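Local atomic coordinates of cytochrome P450 (Picrophilus torridus, PDB entry 2RFB), a protein that binds heme b through a thiolate ligand to the iron and probably acts as a monooxygenase, inserting one atom of molecular oxygen into its substrate. Residues S116-P119 / L120-W124; S125-I129 / G130-D134; Y139-N142 / R143-R147; L173-D176 / E177-Y181. One frame throughout, in Å; residues are numbered along the deposited sequence.

Interaction 1 (S116-P119 / L120-W124); sequences SDMP and LFKLW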
# COMPACT_ATOMS: atom_id res chain seq x y z
N SER A 116 -18.97 -8.77 -15.52
CA SER A 116 -20.02 -7.79 -15.86
C SER A 116 -20.15 -6.58 -14.90
O SER A 116 -20.96 -5.68 -15.15
CB SER A 116 -21.37 -8.50 -15.99
OG SER A 116 -21.69 -9.24 -14.83
N ASP A 117 -19.35 -6.55 -13.83
CA ASP A 117 -19.45 -5.49 -12.84
C ASP A 117 -18.18 -4.68 -12.79
O ASP A 117 -18.05 -3.73 -12.02
CB ASP A 117 -19.77 -6.07 -11.46
CG ASP A 117 -21.23 -6.39 -11.31
OD1 ASP A 117 -22.05 -5.74 -12.04
OD2 ASP A 117 -21.57 -7.30 -10.50
N MET A 118 -17.26 -5.08 -13.65
CA MET A 118 -15.94 -4.50 -13.73
C MET A 118 -15.97 -3.00 -14.02
O MET A 118 -15.32 -2.24 -13.31
CB MET A 118 -15.10 -5.28 -14.74
CG MET A 118 -13.67 -5.57 -14.34
SD MET A 118 -13.39 -5.73 -12.56
CE MET A 118 -13.91 -7.42 -12.34
N PRO A 119 -16.72 -2.55 -15.05
CA PRO A 119 -16.74 -1.08 -15.26
C PRO A 119 -17.17 -0.26 -14.02
O PRO A 119 -16.53 0.76 -13.70
CB PRO A 119 -17.71 -0.88 -16.45
CG PRO A 119 -17.80 -2.21 -17.13
CD PRO A 119 -17.54 -3.26 -16.06
N LEU A 120 -18.21 -0.70 -13.33
CA LEU A 120 -18.71 0.03 -12.19
C LEU A 120 -17.75 -0.09 -11.00
O LEU A 120 -17.50 0.90 -10.30
CB LEU A 120 -20.10 -0.47 -11.81
CG LEU A 120 -20.68 0.11 -10.53
CD1 LEU A 120 -21.02 1.59 -10.74
CD2 LEU A 120 -21.91 -0.69 -10.09
N PHE A 121 -17.21 -1.29 -10.80
CA PHE A 121 -16.21 -1.46 -9.75
C PHE A 121 -15.02 -0.51 -9.92
O PHE A 121 -14.53 0.05 -8.95
CB PHE A 121 -15.75 -2.93 -9.64
CG PHE A 121 -14.68 -3.14 -8.60
CD1 PHE A 121 -15.02 -3.26 -7.26
CD2 PHE A 121 -13.34 -3.24 -8.97
CE1 PHE A 121 -14.05 -3.46 -6.27
CE2 PHE A 121 -12.36 -3.46 -8.00
CZ PHE A 121 -12.71 -3.57 -6.65
N LYS A 122 -14.59 -0.30 -11.14
CA LYS A 122 -13.46 0.59 -11.37
C LYS A 122 -13.82 2.06 -11.10
O LYS A 122 -13.02 2.80 -10.53
CB LYS A 122 -12.92 0.41 -12.80
CG LYS A 122 -12.22 -0.93 -13.11
CD LYS A 122 -12.38 -1.18 -14.63
CE LYS A 122 -11.35 -2.15 -15.27
NZ LYS A 122 -11.34 -2.00 -16.80
N LEU A 123 -15.03 2.47 -11.47
CA LEU A 123 -15.49 3.83 -11.15
C LEU A 123 -15.58 4.00 -9.62
O LEU A 123 -15.00 4.91 -9.05
CB LEU A 123 -16.82 4.11 -11.84
CG LEU A 123 -17.22 5.56 -12.13
CD1 LEU A 123 -16.31 6.24 -13.14
CD2 LEU A 123 -18.67 5.59 -12.63
N TRP A 124 -16.25 3.08 -8.95
CA TRP A 124 -16.35 3.11 -7.52
C TRP A 124 -14.98 3.10 -6.88
O TRP A 124 -14.66 3.94 -6.04
CB TRP A 124 -17.15 1.91 -7.04
CG TRP A 124 -17.43 1.86 -5.59
CD1 TRP A 124 -18.24 2.68 -4.87
CD2 TRP A 124 -16.91 0.89 -4.67
NE1 TRP A 124 -18.27 2.29 -3.55
CE2 TRP A 124 -17.47 1.19 -3.40
CE3 TRP A 124 -16.06 -0.20 -4.79
CZ2 TRP A 124 -17.20 0.44 -2.28
CZ3 TRP A 124 -15.80 -0.94 -3.69
CH2 TRP A 124 -16.35 -0.62 -2.43

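Interaction 2 (S125-I129 / G130-D134); sequences SDYII and GNKRD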
# COMPACT_ATOMS: atom_id res chain seq x y z
N SER A 125 -14.14 2.16 -7.28
CA SER A 125 -12.75 2.15 -6.80
C SER A 125 -12.03 3.55 -6.93
O SER A 125 -11.44 4.04 -5.98
CB SER A 125 -11.96 1.04 -7.48
OG SER A 125 -10.56 1.25 -7.30
N ASP A 126 -12.12 4.19 -8.09
CA ASP A 126 -11.57 5.55 -8.23
C ASP A 126 -12.11 6.58 -7.23
O ASP A 126 -11.34 7.32 -6.61
CB ASP A 126 -11.82 6.08 -9.64
CG ASP A 126 -10.63 5.94 -10.54
OD1 ASP A 126 -9.53 5.50 -10.08
OD2 ASP A 126 -10.82 6.27 -11.75
N TYR A 127 -13.43 6.64 -7.07
CA TYR A 127 -13.99 7.50 -6.04
C TYR A 127 -13.46 7.24 -4.64
O TYR A 127 -13.30 8.16 -3.84
CB TYR A 127 -15.50 7.36 -6.01
CG TYR A 127 -16.23 8.07 -7.13
CD1 TYR A 127 -16.73 7.36 -8.21
CD2 TYR A 127 -16.40 9.44 -7.11
CE1 TYR A 127 -17.42 7.98 -9.22
CE2 TYR A 127 -17.09 10.09 -8.14
CZ TYR A 127 -17.58 9.35 -9.19
OH TYR A 127 -18.23 9.98 -10.20
N ILE A 128 -13.22 5.97 -4.33
CA ILE A 128 -13.14 5.52 -2.95
C ILE A 128 -11.70 5.63 -2.47
O ILE A 128 -11.44 5.97 -1.32
CB ILE A 128 -13.83 4.08 -2.81
CG1 ILE A 128 -15.27 4.18 -2.29
CG2 ILE A 128 -12.99 3.02 -2.10
CD1 ILE A 128 -15.42 4.76 -0.87
N ILE A 129 -10.75 5.34 -3.37
CA ILE A 129 -9.35 5.53 -3.09
C ILE A 129 -9.03 7.03 -3.18
O ILE A 129 -7.96 7.47 -2.79
CB ILE A 129 -8.44 4.73 -4.05
CG1 ILE A 129 -8.33 5.38 -5.44
CG2 ILE A 129 -8.88 3.31 -4.16
CD1 ILE A 129 -7.46 4.61 -6.44
N GLY A 130 -9.97 7.80 -3.74
CA GLY A 130 -9.79 9.24 -3.87
C GLY A 130 -9.32 9.80 -5.22
O GLY A 130 -9.24 11.01 -5.37
N ASN A 131 -9.03 8.93 -6.19
CA ASN A 131 -8.65 9.33 -7.56
C ASN A 131 -9.72 10.15 -8.32
O ASN A 131 -9.42 10.79 -9.32
CB ASN A 131 -8.31 8.07 -8.35
CG ASN A 131 -7.15 8.25 -9.35
OD1 ASN A 131 -6.48 9.31 -9.41
ND2 ASN A 131 -6.89 7.19 -10.13
N LYS A 132 -10.97 10.12 -7.82
CA LYS A 132 -12.12 10.88 -8.37
C LYS A 132 -12.93 11.53 -7.24
O LYS A 132 -12.94 11.03 -6.10
CB LYS A 132 -13.08 9.97 -9.15
CG LYS A 132 -13.09 10.14 -10.66
CD LYS A 132 -14.52 10.09 -11.23
CE LYS A 132 -14.50 10.16 -12.75
NZ LYS A 132 -15.60 11.02 -13.29
N ARG A 133 -13.63 12.62 -7.57
CA ARG A 133 -14.54 13.33 -6.65
C ARG A 133 -15.56 14.08 -7.48
O ARG A 133 -15.19 14.79 -8.41
CB ARG A 133 -13.76 14.28 -5.72
CG ARG A 133 -12.91 15.29 -6.49
CD ARG A 133 -11.41 15.36 -6.04
NE ARG A 133 -10.65 16.34 -6.86
CZ ARG A 133 -11.17 17.45 -7.41
NH1 ARG A 133 -12.45 17.78 -7.23
NH2 ARG A 133 -10.41 18.26 -8.14
N ASP A 134 -16.85 13.91 -7.17
CA ASP A 134 -17.94 14.37 -8.05
C ASP A 134 -19.27 14.46 -7.34
O ASP A 134 -19.41 14.10 -6.18
CB ASP A 134 -18.17 13.37 -9.20
CG ASP A 134 -17.38 13.69 -10.45
OD1 ASP A 134 -16.50 14.58 -10.43
OD2 ASP A 134 -17.64 13.03 -11.48

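Interaction 3 (Y139-N142 / R143-R147); sequences YVNN and RMVSR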
# COMPACT_ATOMS: atom_id res chain seq x y z
N TYR A 139 -24.31 8.51 -6.17
CA TYR A 139 -24.94 7.61 -7.12
C TYR A 139 -24.12 6.34 -7.33
O TYR A 139 -24.65 5.26 -7.27
CB TYR A 139 -25.18 8.31 -8.46
CG TYR A 139 -25.82 7.42 -9.50
CD1 TYR A 139 -27.14 7.01 -9.37
CD2 TYR A 139 -25.11 6.97 -10.60
CE1 TYR A 139 -27.73 6.18 -10.30
CE2 TYR A 139 -25.68 6.16 -11.54
CZ TYR A 139 -27.00 5.77 -11.40
OH TYR A 139 -27.57 4.95 -12.33
N VAL A 140 -22.83 6.49 -7.55
CA VAL A 140 -22.00 5.37 -7.91
C VAL A 140 -21.78 4.44 -6.72
O VAL A 140 -21.85 3.22 -6.86
CB VAL A 140 -20.70 5.88 -8.54
CG1 VAL A 140 -19.55 4.93 -8.35
CG2 VAL A 140 -20.96 6.18 -10.02
N ASN A 141 -21.54 5.02 -5.55
CA ASN A 141 -21.46 4.26 -4.33
C ASN A 141 -22.76 3.48 -4.07
O ASN A 141 -22.72 2.37 -3.52
CB ASN A 141 -21.19 5.19 -3.16
CG ASN A 141 -20.79 4.46 -1.90
OD1 ASN A 141 -21.46 4.55 -0.90
ND2 ASN A 141 -19.67 3.76 -1.93
N ASN A 142 -23.90 4.04 -4.43
CA ASN A 142 -25.12 3.38 -4.08
C ASN A 142 -25.31 2.22 -5.02
O ASN A 142 -25.79 1.16 -4.62
CB ASN A 142 -26.32 4.32 -4.13
CG ASN A 142 -26.49 5.12 -2.86
OD1 ASN A 142 -27.13 6.16 -2.86
ND2 ASN A 142 -25.96 4.62 -1.78
N ARG A 143 -24.92 2.45 -6.27
CA ARG A 143 -24.96 1.43 -7.28
C ARG A 143 -23.99 0.31 -6.96
O ARG A 143 -24.40 -0.85 -7.03
CB ARG A 143 -24.67 2.03 -8.64
CG ARG A 143 -25.73 1.65 -9.68
CD ARG A 143 -25.55 2.41 -10.95
NE ARG A 143 -26.46 1.90 -11.96
CZ ARG A 143 -26.13 1.04 -12.92
NH1 ARG A 143 -24.90 0.56 -13.04
NH2 ARG A 143 -27.07 0.65 -13.78
N MET A 144 -22.76 0.61 -6.58
CA MET A 144 -21.80 -0.45 -6.31
C MET A 144 -22.19 -1.32 -5.11
O MET A 144 -22.02 -2.53 -5.13
CB MET A 144 -20.40 0.09 -6.11
CG MET A 144 -19.27 -1.00 -6.13
SD MET A 144 -19.39 -2.06 -7.61
CE MET A 144 -19.27 -3.67 -6.85
N VAL A 145 -22.69 -0.68 -4.05
CA VAL A 145 -23.04 -1.33 -2.80
C VAL A 145 -24.21 -2.25 -3.07
O VAL A 145 -24.28 -3.38 -2.62
CB VAL A 145 -23.35 -0.27 -1.71
CG1 VAL A 145 -24.19 -0.80 -0.58
CG2 VAL A 145 -22.07 0.28 -1.17
N SER A 146 -25.16 -1.75 -3.83
CA SER A 146 -26.21 -2.61 -4.30
C SER A 146 -25.65 -3.89 -4.98
O SER A 146 -25.99 -4.99 -4.57
CB SER A 146 -27.13 -1.83 -5.20
OG SER A 146 -28.20 -2.67 -5.55
N ARG A 147 -24.79 -3.77 -5.99
CA ARG A 147 -24.21 -4.97 -6.62
C ARG A 147 -23.46 -5.83 -5.61
O ARG A 147 -23.57 -7.05 -5.63
CB ARG A 147 -23.26 -4.63 -7.78
CG ARG A 147 -23.91 -4.43 -9.14
CD ARG A 147 -24.78 -5.63 -9.62
NE ARG A 147 -24.08 -6.92 -9.51
CZ ARG A 147 -24.67 -8.11 -9.45
NH1 ARG A 147 -26.01 -8.22 -9.49
NH2 ARG A 147 -23.92 -9.21 -9.34

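Interaction 4 (L173-D176 / E177-Y181); sequences LTMD and EKIKY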
# COMPACT_ATOMS: atom_id res chain seq x y z
N LEU A 173 -19.82 -11.93 11.16
CA LEU A 173 -19.50 -10.61 10.62
C LEU A 173 -20.74 -9.85 10.18
O LEU A 173 -21.61 -10.37 9.47
CB LEU A 173 -18.49 -10.69 9.47
CG LEU A 173 -17.09 -10.14 9.78
CD1 LEU A 173 -16.49 -10.81 10.99
CD2 LEU A 173 -16.18 -10.33 8.59
N THR A 174 -20.80 -8.60 10.63
CA THR A 174 -21.74 -7.60 10.15
C THR A 174 -21.57 -7.30 8.63
O THR A 174 -20.51 -7.55 8.05
CB THR A 174 -21.62 -6.35 11.08
OG1 THR A 174 -22.71 -6.34 12.00
CG2 THR A 174 -21.53 -5.03 10.34
N MET A 175 -22.61 -6.80 7.99
CA MET A 175 -22.55 -6.46 6.59
C MET A 175 -21.77 -5.16 6.40
O MET A 175 -21.14 -4.97 5.37
CB MET A 175 -23.97 -6.40 5.99
CG MET A 175 -24.07 -6.14 4.48
SD MET A 175 -22.87 -6.96 3.38
CE MET A 175 -23.65 -8.56 3.17
N ASP A 176 -21.78 -4.28 7.40
CA ASP A 176 -20.95 -3.08 7.36
C ASP A 176 -19.47 -3.45 7.52
O ASP A 176 -18.57 -2.72 7.07
CB ASP A 176 -21.37 -2.05 8.42
CG ASP A 176 -20.55 -0.75 8.32
OD1 ASP A 176 -20.56 -0.09 7.24
OD2 ASP A 176 -19.86 -0.38 9.30
N GLU A 177 -19.22 -4.57 8.18
CA GLU A 177 -17.87 -5.02 8.39
C GLU A 177 -17.36 -5.67 7.14
O GLU A 177 -16.20 -5.49 6.78
CB GLU A 177 -17.78 -5.97 9.57
CG GLU A 177 -17.77 -5.28 10.91
CD GLU A 177 -18.25 -6.17 12.06
OE1 GLU A 177 -18.84 -7.27 11.80
OE2 GLU A 177 -18.03 -5.76 13.22
N LYS A 178 -18.23 -6.41 6.45
CA LYS A 178 -17.83 -7.03 5.22
C LYS A 178 -17.48 -5.95 4.18
O LYS A 178 -16.45 -6.07 3.49
CB LYS A 178 -18.90 -8.00 4.71
CG LYS A 178 -19.08 -9.30 5.51
CD LYS A 178 -20.48 -9.92 5.27
CE LYS A 178 -20.72 -11.11 6.17
NZ LYS A 178 -22.16 -11.33 6.54
N ILE A 179 -18.30 -4.90 4.04
CA ILE A 179 -18.01 -3.86 3.05
C ILE A 179 -16.71 -3.15 3.40
O ILE A 179 -15.82 -2.99 2.54
CB ILE A 179 -19.10 -2.80 2.94
CG1 ILE A 179 -20.51 -3.42 2.85
CG2 ILE A 179 -18.79 -1.81 1.78
CD1 ILE A 179 -20.86 -4.07 1.55
N LYS A 180 -16.60 -2.74 4.67
CA LYS A 180 -15.43 -1.99 5.08
C LYS A 180 -14.17 -2.83 4.87
O LYS A 180 -13.12 -2.28 4.47
CB LYS A 180 -15.54 -1.50 6.53
CG LYS A 180 -16.67 -0.51 6.81
CD LYS A 180 -16.69 0.71 5.89
CE LYS A 180 -17.84 1.68 6.24
NZ LYS A 180 -18.27 1.55 7.68
N TYR A 181 -14.26 -4.14 5.09
CA TYR A 181 -13.12 -5.07 4.92
C TYR A 181 -12.61 -4.99 3.49
O TYR A 181 -11.42 -4.77 3.26
CB TYR A 181 -13.55 -6.54 5.24
CG TYR A 181 -12.42 -7.49 5.65
CD1 TYR A 181 -12.36 -8.02 6.96
CD2 TYR A 181 -11.46 -7.91 4.74
CE1 TYR A 181 -11.35 -8.90 7.34
CE2 TYR A 181 -10.43 -8.81 5.11
CZ TYR A 181 -10.38 -9.29 6.40
OH TYR A 181 -9.38 -10.17 6.75

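Interaction 1 (S116-P119 / L120-W124)
M118 and F121 meet on the first turn of helix 118-129. The contact is local, three residues along one chain. SD of M118 lies 5.5 Å from the centroid of the F121 ring, 59° off the ring normal. This is an oblique Met-aromatic contact. The ring leans away from the turn because CG of F121 stands anti to the backbone N (chi1 178°). The K122 chain runs back along the turn. Its CD lies 3.4 Å from M118 O, and its CE is 4.2 Å from CG of M118.

The backbone is bonded in order. F121 N gives its hydrogen to D117 O at 2.9 Å. K122 N does the same to M118 O at 3.0 Å. L123 N reaches P119 O at 3.2 Å. W124 N closes the next turn on L120 O. Four successive carbonyls thus have a donor. P119 sits in the first turn, where a missing N-H probably costs no bond of this helix. The acid of D117 has its partner on another helix: OD2 forms a salt bridge with NE of R147 in helix 136-153. M118 and F121 both touch S108 of helix 101-111, and F121 also meets I186 of helix 175-206.

The chemistry is divided. Regular amide bonds satisfy the turn. Sulfur and ring give an apolar side to the neighbouring helices. The buried carboxylate of D117 is probably kept ionised by its arginine, which ties the start of this helix to the next one.

Interaction 2 (S125-I129 / G130-D134)
Y127 lays one face of its ring under the K132 chain. CD of K132 is 4.1 Å from the ring centroid and 25° off the normal, a CH-pi contact offset toward the rim. D134 comes in at the edge, with its CB 3.6 Å from CE2 of Y127. The phenol OH gives a weak hydrogen bond to D134 OD2 at 3.4 Å. That same oxygen makes a long salt bridge with NZ of K132. The lysine chain is bent at chi2 (-138°), and its amine ends beside the acid.

The last turn of helix 118-129 is closed mainly by D126. Its O accepts K132 N at 3.1 Å from well above the carbonyl plane, and weakly G130 N. OD1 of D126 takes ND2 of N131 at 3.1 Å, from above the carboxylate plane. The two flat groups stand at 90° to each other. G130 turns the chain with a positive phi. A side chain there would clash with I129 O. CG1 of I129 lies 4.0 Å from CB of N131.

Replacing Y127 by an alanine removes the ring, which would probably leave K132 CD and the D134 carboxylate without this partner and freer to turn.

The helix end and the following loop are thus joined by many modest bonds. The aromatic face carries the lysine chain, and the acid lies where it could partly balance the amine charge.

Interaction 3 (Y139-N142 / R143-R147)
Y139 to N142 and R143 to R147 are consecutive turns of helix 136-153, joined by a continuous series of helical backbone bonds, each spanning four residues. R143 N donates to Y139 O at 3.0 Å. M144 N reaches V140 O at 2.8 Å, with an N-H...O angle of 161°. V145 N bonds N141 O and S146 N bonds N142 O, both at 3.1 Å. The series runs on as R147 N meets R143 O.

The main side-chain pair is Y139 with R143, one turn apart. They lie alongside and point the same way. CD of R143 is 3.7 Å from CZ of Y139, approaching the ring obliquely. The phenol OH is 3.3 Å from NE of R143. Ring and guanidinium planes are 32° apart. The ring swings toward R143 because CG of Y139 is anti to the backbone N (chi1 179°), and the arginine is extended from CG to NE. On another side of the helix, CG2 of V145 presses on N141 O at 3.2 Å. V140 and M144 face helix 118-129, where M144 touches L120.

The helix is therefore two-sided. V140 and M144 bring apolar surface to the interface with helix 118-129. Y139 and R143 lie on the exposed side, where CD of the arginine lies against the phenol end of the ring while its charged end can still meet solvent.

Interaction 4 (L173-D176 / E177-Y181)
K178 runs back over the start of helix 175-206. Its CB lies near T174 O, and CG comes within 3.4 Å of that oxygen. CD still passes T174 O and meets CE of M175 at 4.0 Å. CE is 3.5 Å from L173 O. The tip, NZ, donates to L173 O at 3.1 Å from above the carbonyl plane. CG is anti to the carbonyl carbon (chi1 -70°) and the chain is extended beyond it, which carries NZ back to L173.

T174 holds the N-cap position, but its side chain makes no capping bond. Instead E177 reaches back, and its OE1 accepts T174 N at 2.6 Å. This is the glutamate half of a capping box. K178 N bonds T174 O, and I179 N bonds M175 O. D176 and K180 form a salt bridge one turn apart. NZ of K180 meets OD1 of D176 at 2.9 Å, on its syn lone pair, and OD2 more weakly. A leucine in place of K180 would probably leave the D176 carboxylate without its charge mate and freer to turn.

M175 and I179 pack on helix 136-153, at L149 and L148. L173 and E177 lie against I61 and F58 of helix 52-66. The start of this long central helix of the P450 fold touches both.

Interactions 1 and 2 follow each other on helix 118-129, with centres 12 Å apart. Interaction 3 lies on the next helix in the chain. Its centre is 10 Å from that of interaction 1 and 13 Å from that of interaction 2. Contacts join them: W124 CD2 is 3.4 Å from M144 CG, L123 CD2 is 3.5 Å from V140 CG2, and Y127 CD1 is 3.7 Å from V140 CG1. By their order in the chain these two helices probably correspond to F and G of the P450 fold. Interaction 4 opens the long central helix, about 5 Å from interaction 3 at the nearest atoms. None touches the heme. The side chains of F121 and I129 come to about 10 Å from it, K180 to about 11 Å.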